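Local coordinates for packaging protein UL32 (Human herpesvirus 8 type M, PDB 6XF9) that probably helps bring newly made capsids to nuclear replication compartments for cleavage and packaging of viral DNA, binds zinc and assembles into a pentameric ring, at residues D[80-85]-D[130-135]; D[87-92]-D[298-303]; D[43-48]-D[124-129]. One frame throughout, in Å; residues are numbered along the deposited sequence. Where two conformers were deposited one is given.

The three contacts follow the chain in interleaved order: 43-48, 80-85, 87-92, 124-129, 130-135 and 298-303. Interactions 1 and 3 share helix 124-133, which meets the end of helix 37-45 early on and the end of helix 71-83 near its finish; their centres are about 14 Å apart. The centre of interaction 2, which joins the start of helix 89-106 to helix 297-304, is about 12 Å from that of interaction 1 and about 18 Å from that of interaction 3. Helices 71-83, 89-106 and 124-133 are consecutive in the chain and touch one another. Two zinc sites are thereby tied to one helical core, within one subunit of a pentameric ring.

Interaction 1: D[80-85]-D[130-135]; sequences FFCLYA and HFFVQK. With ZN (zinc ion), chain O.
The thiol of Cys82 is the bump that fills the hollow between the rings of Phe131 and Phe132. Its SG lies 3.8 Å from CD1 of Phe131 and 3.9 Å from CZ of Phe132. Both are sulfur-aromatic contacts of oblique geometry, the sulfur 45° off the normal of the first ring and 41° off that of the second. Cys82 points toward helix 124-133, and with chi1 at -69° its SG lies beside the backbone N. The Phe132 ring reaches the end of helix 71-83 and the turn after it: Ala85 CB lies at its edge near the ring plane, 4.1 Å from CE1, while Cys82 O approaches the same CE1 obliquely.

Phe131 links this buried packing to a zinc site of three cysteines and one histidine. CD2 of His130 sits 3.4 Å above the plane of the Phe131 ring, over its centre and on the opposite side from the Cys82 sulfur. Through ND1, His130 binds zinc together with Cys52, Cys55 and Cys136; its NE2 is hydrogen-bonded to OH of Tyr75, also on helix 71-83.

At the far margin, CD1 of Leu83 only just reaches CD of Lys135, at 4.4 Å. Lys135 has left helical geometry, and its extended chain, turned at the last torsion, brings NZ to within 2.7 Å of Phe132 O, a hydrogen bond in the carbonyl plane.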
loop_
_atom_site.group_PDB
_atom_site.type_symbol
_atom_site.label_atom_id
_atom_site.label_comp_id
_atom_site.label_asym_id
_atom_site.label_seq_id
_atom_site.Cartn_x
_atom_site.Cartn_y
_atom_site.Cartn_z
ATOM N N PHE D 80 -18.961 15.575 42.285
ATOM C CA PHE D 80 -19.570 16.581 41.414
ATOM C C PHE D 80 -18.571 17.675 41.062
ATOM O O PHE D 80 -18.538 18.151 39.924
ATOM C CB PHE D 80 -20.803 17.178 42.088
ATOM C CG PHE D 80 -21.574 18.128 41.229
ATOM C CD1 PHE D 80 -22.494 17.665 40.311
ATOM C CD2 PHE D 80 -21.405 19.480 41.363
ATOM C CE1 PHE D 80 -23.219 18.546 39.521
ATOM C CE2 PHE D 80 -22.129 20.372 40.582
ATOM C CZ PHE D 80 -23.036 19.906 39.660
ATOM N N PHE D 81 -17.759 18.096 42.030
ATOM C CA PHE D 81 -16.790 19.153 41.776
ATOM C C PHE D 81 -15.741 18.703 40.778
ATOM O O PHE D 81 -15.379 19.450 39.862
ATOM C CB PHE D 81 -16.128 19.577 43.091
ATOM C CG PHE D 81 -16.842 20.695 43.798
ATOM C CD1 PHE D 81 -18.184 20.584 44.125
ATOM C CD2 PHE D 81 -16.150 21.833 44.193
ATOM C CE1 PHE D 81 -18.844 21.607 44.774
ATOM C CE2 PHE D 81 -16.812 22.858 44.854
ATOM C CZ PHE D 81 -18.162 22.735 45.144
ATOM N N CYS D 82 -15.246 17.479 40.936
ATOM C CA CYS D 82 -14.240 16.966 40.015
ATOM C C CYS D 82 -14.781 16.921 38.593
ATOM O O CYS D 82 -14.098 17.315 37.646
ATOM C CB CYS D 82 -13.813 15.576 40.467
ATOM S SG CYS D 82 -12.865 15.565 41.996
ATOM N N LEU D 83 -16.021 16.460 38.438
ATOM C CA LEU D 83 -16.680 16.403 37.143
ATOM C C LEU D 83 -16.682 17.758 36.449
ATOM O O LEU D 83 -16.669 17.830 35.215
ATOM C CB LEU D 83 -18.104 15.896 37.351
ATOM C CG LEU D 83 -18.955 15.595 36.137
ATOM C CD1 LEU D 83 -18.199 14.607 35.286
ATOM C CD2 LEU D 83 -20.304 15.028 36.576
ATOM N N TYR D 84 -16.699 18.843 37.224
ATOM C CA TYR D 84 -16.729 20.201 36.697
ATOM C C TYR D 84 -15.415 20.928 36.946
ATOM O O TYR D 84 -15.369 22.154 36.985
ATOM C CB TYR D 84 -17.911 20.970 37.284
ATOM C CG TYR D 84 -19.197 20.513 36.681
ATOM C CD1 TYR D 84 -19.852 19.418 37.174
ATOM C CD2 TYR D 84 -19.726 21.136 35.573
ATOM C CE1 TYR D 84 -21.033 18.972 36.584
ATOM C CE2 TYR D 84 -20.889 20.698 34.987
ATOM C CZ TYR D 84 -21.524 19.617 35.496
ATOM O OH TYR D 84 -22.680 19.171 34.920
ATOM N N ALA D 85 -14.336 20.179 37.088
ATOM C CA ALA D 85 -13.020 20.741 37.308
ATOM C C ALA D 85 -12.064 20.314 36.192
ATOM O O ALA D 85 -12.189 19.210 35.649
ATOM C CB ALA D 85 -12.454 20.298 38.663
ATOM N N HIS D 130 -8.757 7.962 39.338
ATOM C CA HIS D 130 -10.102 7.766 39.878
ATOM C C HIS D 130 -11.003 8.966 39.615
ATOM O O HIS D 130 -12.142 8.812 39.157
ATOM C CB HIS D 130 -10.034 7.454 41.375
ATOM C CG HIS D 130 -11.380 7.305 42.014
ATOM N ND1 HIS D 130 -12.120 6.149 41.923
ATOM C CD2 HIS D 130 -12.115 8.170 42.755
ATOM C CE1 HIS D 130 -13.258 6.309 42.574
ATOM N NE2 HIS D 130 -13.282 7.528 43.084
ATOM N N PHE D 131 -10.511 10.168 39.877
ATOM C CA PHE D 131 -11.378 11.331 39.829
ATOM C C PHE D 131 -11.390 12.045 38.488
ATOM O O PHE D 131 -12.342 12.793 38.219
ATOM C CB PHE D 131 -10.977 12.329 40.916
ATOM C CG PHE D 131 -11.340 11.885 42.303
ATOM C CD1 PHE D 131 -12.652 11.866 42.704
ATOM C CD2 PHE D 131 -10.366 11.479 43.197
ATOM C CE1 PHE D 131 -12.994 11.448 43.967
ATOM C CE2 PHE D 131 -10.705 11.061 44.456
ATOM C CZ PHE D 131 -12.028 11.047 44.842
ATOM N N PHE D 132 -10.371 11.861 37.640
ATOM C CA PHE D 132 -10.286 12.690 36.433
ATOM C C PHE D 132 -10.118 11.921 35.129
ATOM O O PHE D 132 -10.863 12.160 34.177
ATOM C CB PHE D 132 -9.153 13.692 36.596
ATOM C CG PHE D 132 -9.392 14.666 37.691
ATOM C CD1 PHE D 132 -10.138 15.810 37.456
ATOM C CD2 PHE D 132 -8.916 14.432 38.967
ATOM C CE1 PHE D 132 -10.381 16.732 38.466
ATOM C CE2 PHE D 132 -9.148 15.344 39.982
ATOM C CZ PHE D 132 -9.890 16.497 39.728
ATOM N N VAL D 133 -9.172 10.996 35.058
ATOM C CA VAL D 133 -8.987 10.272 33.808
ATOM C C VAL D 133 -10.138 9.297 33.601
ATOM O O VAL D 133 -10.881 9.388 32.613
ATOM C CB VAL D 133 -7.630 9.544 33.787
ATOM C CG1 VAL D 133 -7.447 8.831 32.459
ATOM C CG2 VAL D 133 -6.502 10.496 34.060
ATOM N N GLN D 134 -10.335 8.375 34.553
ATOM C CA GLN D 134 -11.325 7.320 34.359
ATOM C C GLN D 134 -12.708 7.671 34.893
ATOM O O GLN D 134 -13.701 7.116 34.394
ATOM C CB GLN D 134 -10.858 6.016 35.020
ATOM C CG GLN D 134 -9.393 5.639 34.798
ATOM C CD GLN D 134 -9.070 5.174 33.376
ATOM O OE1 GLN D 134 -9.759 5.519 32.414
ATOM N NE2 GLN D 134 -8.001 4.393 33.245
ATOM N N LYS D 135 -12.791 8.600 35.855
ATOM C CA LYS D 135 -14.078 9.030 36.444
ATOM C C LYS D 135 -14.939 7.887 36.995
ATOM O O LYS D 135 -16.069 7.688 36.548
ATOM C CB LYS D 135 -14.882 9.844 35.427
ATOM C CG LYS D 135 -14.189 11.114 34.958
ATOM C CD LYS D 135 -15.059 11.891 33.984
ATOM C CE LYS D 135 -14.366 13.159 33.516
ATOM N NZ LYS D 135 -13.084 12.868 32.817
HETATM ZN ZN ZN O . -11.737 4.297 41.125
#

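Interaction 2: D[87-92]-D[298-303]; sequences HCWTST and LCECLA. With ZN (zinc ion), chain P.
Glu300 curls its side chain around to place a carboxylate at the start of helix 89-106, against Trp89 and Thr90. CG lies beside the backbone N (chi1 -54°) and the chain bends again at chi2 (-58°), bringing both oxygens to the first turn. OE2 takes the amide of Trp89 with its syn lone pair, N to OE2 3.3 Å and nearly straight at 167°. OE1 is gripped twice, each time nearly along its C-O axis: by N of Thr90 at 3.1 Å and by OG1 of the same threonine at 3.2 Å, a hydroxyl held beside its own amide. Three donors thus fix the rotation of a buried carboxylate, and the helix start would be expected to favour its negative charge.

Cys88, at the N-cap position, turns SG between its backbone N and carbonyl carbon, which sets it 3.6 Å from Ala303 CB. The same methyl also meets Ser91 OG at 3.3 Å; that hydroxyl is hydrogen-bonded to Pro86 O. The indole of Trp89 swings off past the carboxylate and packs edge-to-face with Trp232.

One residue before Glu300, Cys299 binds zinc with Cys296, His366 and Cys373. Helix 297-304 packs through Leu298 and Leu302 on helix 360-369 and through Glu300 and Ala303 on the start of helix 89-106, whose Trp89 and Ser91 reach helices 225-235 and 124-133 respectively.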
loop_
_atom_site.group_PDB
_atom_site.type_symbol
_atom_site.label_atom_id
_atom_site.label_comp_id
_atom_site.label_asym_id
_atom_site.label_seq_id
_atom_site.Cartn_x
_atom_site.Cartn_y
_atom_site.Cartn_z
ATOM N N HIS D 87 -8.515 19.098 34.399
ATOM C CA HIS D 87 -7.397 18.147 34.686
ATOM C C HIS D 87 -5.946 18.878 34.903
ATOM O O HIS D 87 -5.216 19.452 34.051
ATOM C CB HIS D 87 -7.064 17.412 33.431
ATOM C CG HIS D 87 -7.788 16.140 33.205
ATOM N ND1 HIS D 87 -8.920 16.067 32.425
ATOM C CD2 HIS D 87 -7.471 14.872 33.535
ATOM C CE1 HIS D 87 -9.311 14.813 32.341
ATOM N NE2 HIS D 87 -8.453 14.070 33.011
ATOM N N CYS D 88 -5.563 18.928 36.141
ATOM C CA CYS D 88 -4.320 19.651 36.385
ATOM C C CYS D 88 -3.775 19.281 37.754
ATOM O O CYS D 88 -4.305 18.391 38.430
ATOM C CB CYS D 88 -4.537 21.152 36.233
ATOM S SG CYS D 88 -5.927 21.767 37.153
ATOM N N TRP D 89 -2.689 19.948 38.159
ATOM C CA TRP D 89 -2.144 19.683 39.484
ATOM C C TRP D 89 -3.113 20.141 40.573
ATOM O O TRP D 89 -3.462 19.355 41.460
ATOM C CB TRP D 89 -0.779 20.364 39.661
ATOM C CG TRP D 89 -0.282 20.215 41.056
ATOM C CD1 TRP D 89 0.373 19.154 41.584
ATOM C CD2 TRP D 89 -0.485 21.140 42.131
ATOM N NE1 TRP D 89 0.625 19.371 42.921
ATOM C CE2 TRP D 89 0.110 20.592 43.273
ATOM C CE3 TRP D 89 -1.094 22.391 42.228
ATOM C CZ2 TRP D 89 0.101 21.242 44.494
ATOM C CZ3 TRP D 89 -1.095 23.038 43.444
ATOM C CH2 TRP D 89 -0.513 22.460 44.558
ATOM N N THR D 90 -3.617 21.363 40.454
ATOM C CA THR D 90 -4.471 21.929 41.491
ATOM C C THR D 90 -5.712 21.092 41.753
ATOM O O THR D 90 -6.123 20.935 42.903
ATOM C CB THR D 90 -4.903 23.366 41.139
ATOM O OG1 THR D 90 -3.743 24.195 40.994
ATOM C CG2 THR D 90 -5.795 23.936 42.231
ATOM N N SER D 91 -6.315 20.556 40.702
ATOM C CA SER D 91 -7.511 19.737 40.889
ATOM C C SER D 91 -7.174 18.432 41.585
ATOM O O SER D 91 -8.018 17.891 42.308
ATOM C CB SER D 91 -8.212 19.453 39.565
ATOM O OG SER D 91 -8.399 20.648 38.823
ATOM N N THR D 92 -5.962 17.901 41.378
ATOM C CA THR D 92 -5.551 16.700 42.102
ATOM C C THR D 92 -5.264 17.007 43.564
ATOM O O THR D 92 -5.664 16.247 44.455
ATOM C CB THR D 92 -4.323 16.093 41.435
ATOM O OG1 THR D 92 -4.638 15.834 40.065
ATOM C CG2 THR D 92 -3.882 14.798 42.135
ATOM N N LEU D 298 -1.833 28.314 32.912
ATOM C CA LEU D 298 -3.181 28.834 32.764
ATOM C C LEU D 298 -4.233 27.771 33.035
ATOM O O LEU D 298 -5.372 28.104 33.382
ATOM C CB LEU D 298 -3.361 29.436 31.373
ATOM C CG LEU D 298 -2.287 30.460 31.003
ATOM C CD1 LEU D 298 -2.444 30.932 29.583
ATOM C CD2 LEU D 298 -2.417 31.626 31.943
ATOM N N CYS D 299 -3.908 26.497 32.831
ATOM C CA CYS D 299 -4.837 25.448 33.240
ATOM C C CYS D 299 -4.887 25.316 34.752
ATOM O O CYS D 299 -5.934 24.965 35.301
ATOM C CB CYS D 299 -4.461 24.104 32.608
ATOM S SG CYS D 299 -4.911 23.919 30.846
ATOM N N GLU D 300 -3.762 25.531 35.439
ATOM C CA GLU D 300 -3.810 25.595 36.896
ATOM C C GLU D 300 -4.747 26.713 37.329
ATOM O O GLU D 300 -5.609 26.515 38.189
ATOM C CB GLU D 300 -2.409 25.831 37.465
ATOM C CG GLU D 300 -1.369 24.833 36.990
ATOM C CD GLU D 300 -1.711 23.406 37.317
ATOM O OE1 GLU D 300 -2.251 23.179 38.407
ATOM O OE2 GLU D 300 -1.482 22.511 36.467
ATOM N N CYS D 301 -4.648 27.874 36.679
ATOM C CA CYS D 301 -5.501 28.996 37.038
ATOM C C CYS D 301 -6.965 28.666 36.848
ATOM O O CYS D 301 -7.815 29.162 37.594
ATOM C CB CYS D 301 -5.130 30.224 36.215
ATOM S SG CYS D 301 -3.512 30.846 36.683
ATOM N N LEU D 302 -7.292 27.893 35.815
ATOM C CA LEU D 302 -8.686 27.523 35.601
ATOM C C LEU D 302 -9.264 26.827 36.822
ATOM O O LEU D 302 -10.433 27.030 37.158
ATOM C CB LEU D 302 -8.825 26.638 34.364
ATOM C CG LEU D 302 -8.574 27.337 33.024
ATOM C CD1 LEU D 302 -8.866 26.378 31.906
ATOM C CD2 LEU D 302 -9.452 28.561 32.868
ATOM N N ALA D 303 -8.467 26.018 37.503
ATOM C CA ALA D 303 -8.937 25.298 38.676
ATOM C C ALA D 303 -8.610 25.990 39.991
ATOM O O ALA D 303 -9.212 25.660 41.019
ATOM C CB ALA D 303 -8.324 23.897 38.715
HETATM ZN ZN ZN P . -3.598 25.167 29.386
#

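Interaction 3: D[43-48]-D[124-129]; sequences HQSLQP and GIDLQL
The C-terminal end of helix 37-45 packs on the first turns of helix 124-133, the helix that supplies the histidine of a zinc site completed by three cysteines, and Ser45, Leu46, Ile125, Asp126 and Leu129 make the contact. Its polar centre is the hydrogen bond from Ser45 OG to Asp126 OD1, 2.8 Å long. The hydroxyl meets OD1 on the syn side but 23° out of the carboxylate plane, so it approaches somewhat tilted. Gln41 O, one turn earlier, is a second acceptor for the same hydroxyl, whose single proton the two would have to share. The second oxygen of Asp126, OD2, accepts from Met123 N, a bond that probably helps to hold the carboxylate where OD1 can meet the serine; OD2 also has a long, weak ion pair with Arg53.

Beside this bond the surface becomes apolar. Both branches of Leu46 reach Ile125, CD1 touching Ile125 CG1 at 3.9 Å, and CD2 also meets Leu129 CD1 at the same distance. Ile125 divides its branches between the two partners. CG1 is anti to the backbone N (chi1 -163°) and runs to Leu46, whereas CG2 presses on Ser45 CB at 3.7 Å. Leu129 CD1 also comes up to the backbone at the end of helix 37-45, 3.5 Å from Ser45 O.

The nearest side-chain atom of Leu129 is about 7 Å from the zinc ion. Helix 145-164 borders the turn after Ser45: NH1 of Arg160 hydrogen-bonds to Leu46 O, and Pro48 packs on Phe153 and Glu157. Pro48 also faces a neighbouring subunit, whose Lys328 hydrogen-bonds to its carbonyl, while on helix 124-133 Leu127 turns to helix 89-106.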
loop_
_atom_site.group_PDB
_atom_site.type_symbol
_atom_site.label_atom_id
_atom_site.label_comp_id
_atom_site.label_asym_id
_atom_site.label_seq_id
_atom_site.Cartn_x
_atom_site.Cartn_y
_atom_site.Cartn_z
ATOM N N HIS D 43 3.732 3.026 38.128
ATOM C CA HIS D 43 3.685 2.199 36.930
ATOM C C HIS D 43 2.709 1.039 37.110
ATOM O O HIS D 43 2.089 0.580 36.138
ATOM C CB HIS D 43 5.085 1.683 36.592
ATOM C CG HIS D 43 5.149 0.937 35.300
ATOM N ND1 HIS D 43 5.688 1.491 34.157
ATOM C CD2 HIS D 43 4.717 -0.301 34.956
ATOM C CE1 HIS D 43 5.589 0.625 33.162
ATOM N NE2 HIS D 43 5.002 -0.470 33.620
ATOM N N GLN D 44 2.576 0.546 38.345
ATOM C CA GLN D 44 1.609 -0.506 38.640
ATOM C C GLN D 44 0.179 0.003 38.594
ATOM O O GLN D 44 -0.731 -0.737 38.204
ATOM C CB GLN D 44 1.906 -1.129 39.998
ATOM C CG GLN D 44 1.109 -2.391 40.257
ATOM C CD GLN D 44 1.385 -2.966 41.630
ATOM O OE1 GLN D 44 1.594 -2.228 42.612
ATOM N NE2 GLN D 44 1.385 -4.302 41.713
ATOM N N SER D 45 -0.050 1.247 39.009
ATOM C CA SER D 45 -1.401 1.791 38.944
ATOM C C SER D 45 -1.881 1.951 37.509
ATOM O O SER D 45 -3.092 1.896 37.260
ATOM C CB SER D 45 -1.471 3.135 39.662
ATOM O OG SER D 45 -1.155 2.995 41.044
ATOM N N LEU D 46 -0.958 2.124 36.553
ATOM C CA LEU D 46 -1.287 2.327 35.145
ATOM C C LEU D 46 -1.324 1.024 34.363
ATOM O O LEU D 46 -1.220 1.041 33.131
ATOM C CB LEU D 46 -0.301 3.313 34.518
ATOM C CG LEU D 46 -0.510 4.692 35.151
ATOM C CD1 LEU D 46 0.709 5.571 35.017
ATOM C CD2 LEU D 46 -1.698 5.369 34.505
ATOM N N GLN D 47 -1.473 -0.100 35.045
ATOM C CA GLN D 47 -1.710 -1.220 34.146
ATOM C C GLN D 47 -3.197 -1.564 34.078
ATOM O O GLN D 47 -3.918 -1.440 35.081
ATOM C CB GLN D 47 -0.892 -2.436 34.572
ATOM C CG GLN D 47 0.582 -2.239 34.216
ATOM C CD GLN D 47 1.533 -3.143 34.971
ATOM O OE1 GLN D 47 1.148 -3.836 35.927
ATOM N NE2 GLN D 47 2.793 -3.163 34.520
ATOM N N PRO D 48 -3.681 -1.897 32.879
ATOM C CA PRO D 48 -5.136 -1.919 32.642
ATOM C C PRO D 48 -5.928 -2.890 33.519
ATOM O O PRO D 48 -7.151 -2.719 33.662
ATOM C CB PRO D 48 -5.230 -2.284 31.156
ATOM C CG PRO D 48 -3.977 -1.695 30.579
ATOM C CD PRO D 48 -2.918 -1.895 31.625
ATOM N N GLY D 124 -0.590 10.362 43.681
ATOM C CA GLY D 124 -1.188 11.297 42.738
ATOM C C GLY D 124 -1.805 10.601 41.547
ATOM O O GLY D 124 -2.897 10.957 41.100
ATOM N N ILE D 125 -1.123 9.588 41.020
ATOM C CA ILE D 125 -1.681 8.901 39.865
ATOM C C ILE D 125 -2.999 8.232 40.235
ATOM O O ILE D 125 -3.914 8.161 39.408
ATOM C CB ILE D 125 -0.660 7.899 39.288
ATOM C CG1 ILE D 125 -1.063 7.495 37.871
ATOM C CG2 ILE D 125 -0.523 6.666 40.185
ATOM C CD1 ILE D 125 -1.313 8.679 36.973
ATOM N N ASP D 126 -3.144 7.769 41.487
ATOM C CA ASP D 126 -4.380 7.083 41.875
ATOM C C ASP D 126 -5.554 8.050 41.956
ATOM O O ASP D 126 -6.677 7.704 41.555
ATOM C CB ASP D 126 -4.199 6.372 43.212
ATOM C CG ASP D 126 -3.085 5.351 43.181
ATOM O OD1 ASP D 126 -3.173 4.422 42.344
ATOM O OD2 ASP D 126 -2.140 5.467 44.005
ATOM N N LEU D 127 -5.308 9.261 42.486
ATOM C CA LEU D 127 -6.319 10.318 42.500
ATOM C C LEU D 127 -6.688 10.755 41.086
ATOM O O LEU D 127 -7.867 10.966 40.780
ATOM C CB LEU D 127 -5.813 11.508 43.308
ATOM C CG LEU D 127 -5.535 11.204 44.780
ATOM C CD1 LEU D 127 -4.827 12.381 45.441
ATOM C CD2 LEU D 127 -6.804 10.859 45.537
ATOM N N GLN D 128 -5.682 10.976 40.230
ATOM C CA GLN D 128 -5.929 11.352 38.837
ATOM C C GLN D 128 -6.752 10.301 38.096
ATOM O O GLN D 128 -7.688 10.631 37.360
ATOM C CB GLN D 128 -4.600 11.537 38.127
ATOM C CG GLN D 128 -3.833 12.749 38.528
ATOM C CD GLN D 128 -2.703 13.012 37.564
ATOM O OE1 GLN D 128 -2.907 13.586 36.499
ATOM N NE2 GLN D 128 -1.511 12.543 37.905
ATOM N N LEU D 129 -6.385 9.027 38.238
ATOM C CA LEU D 129 -7.101 7.964 37.536
ATOM C C LEU D 129 -8.543 7.863 38.020
ATOM O O LEU D 129 -9.469 7.677 37.213
ATOM C CB LEU D 129 -6.366 6.632 37.707
ATOM C CG LEU D 129 -5.117 6.379 36.845
ATOM C CD1 LEU D 129 -4.388 5.118 37.269
ATOM C CD2 LEU D 129 -5.540 6.245 35.384
#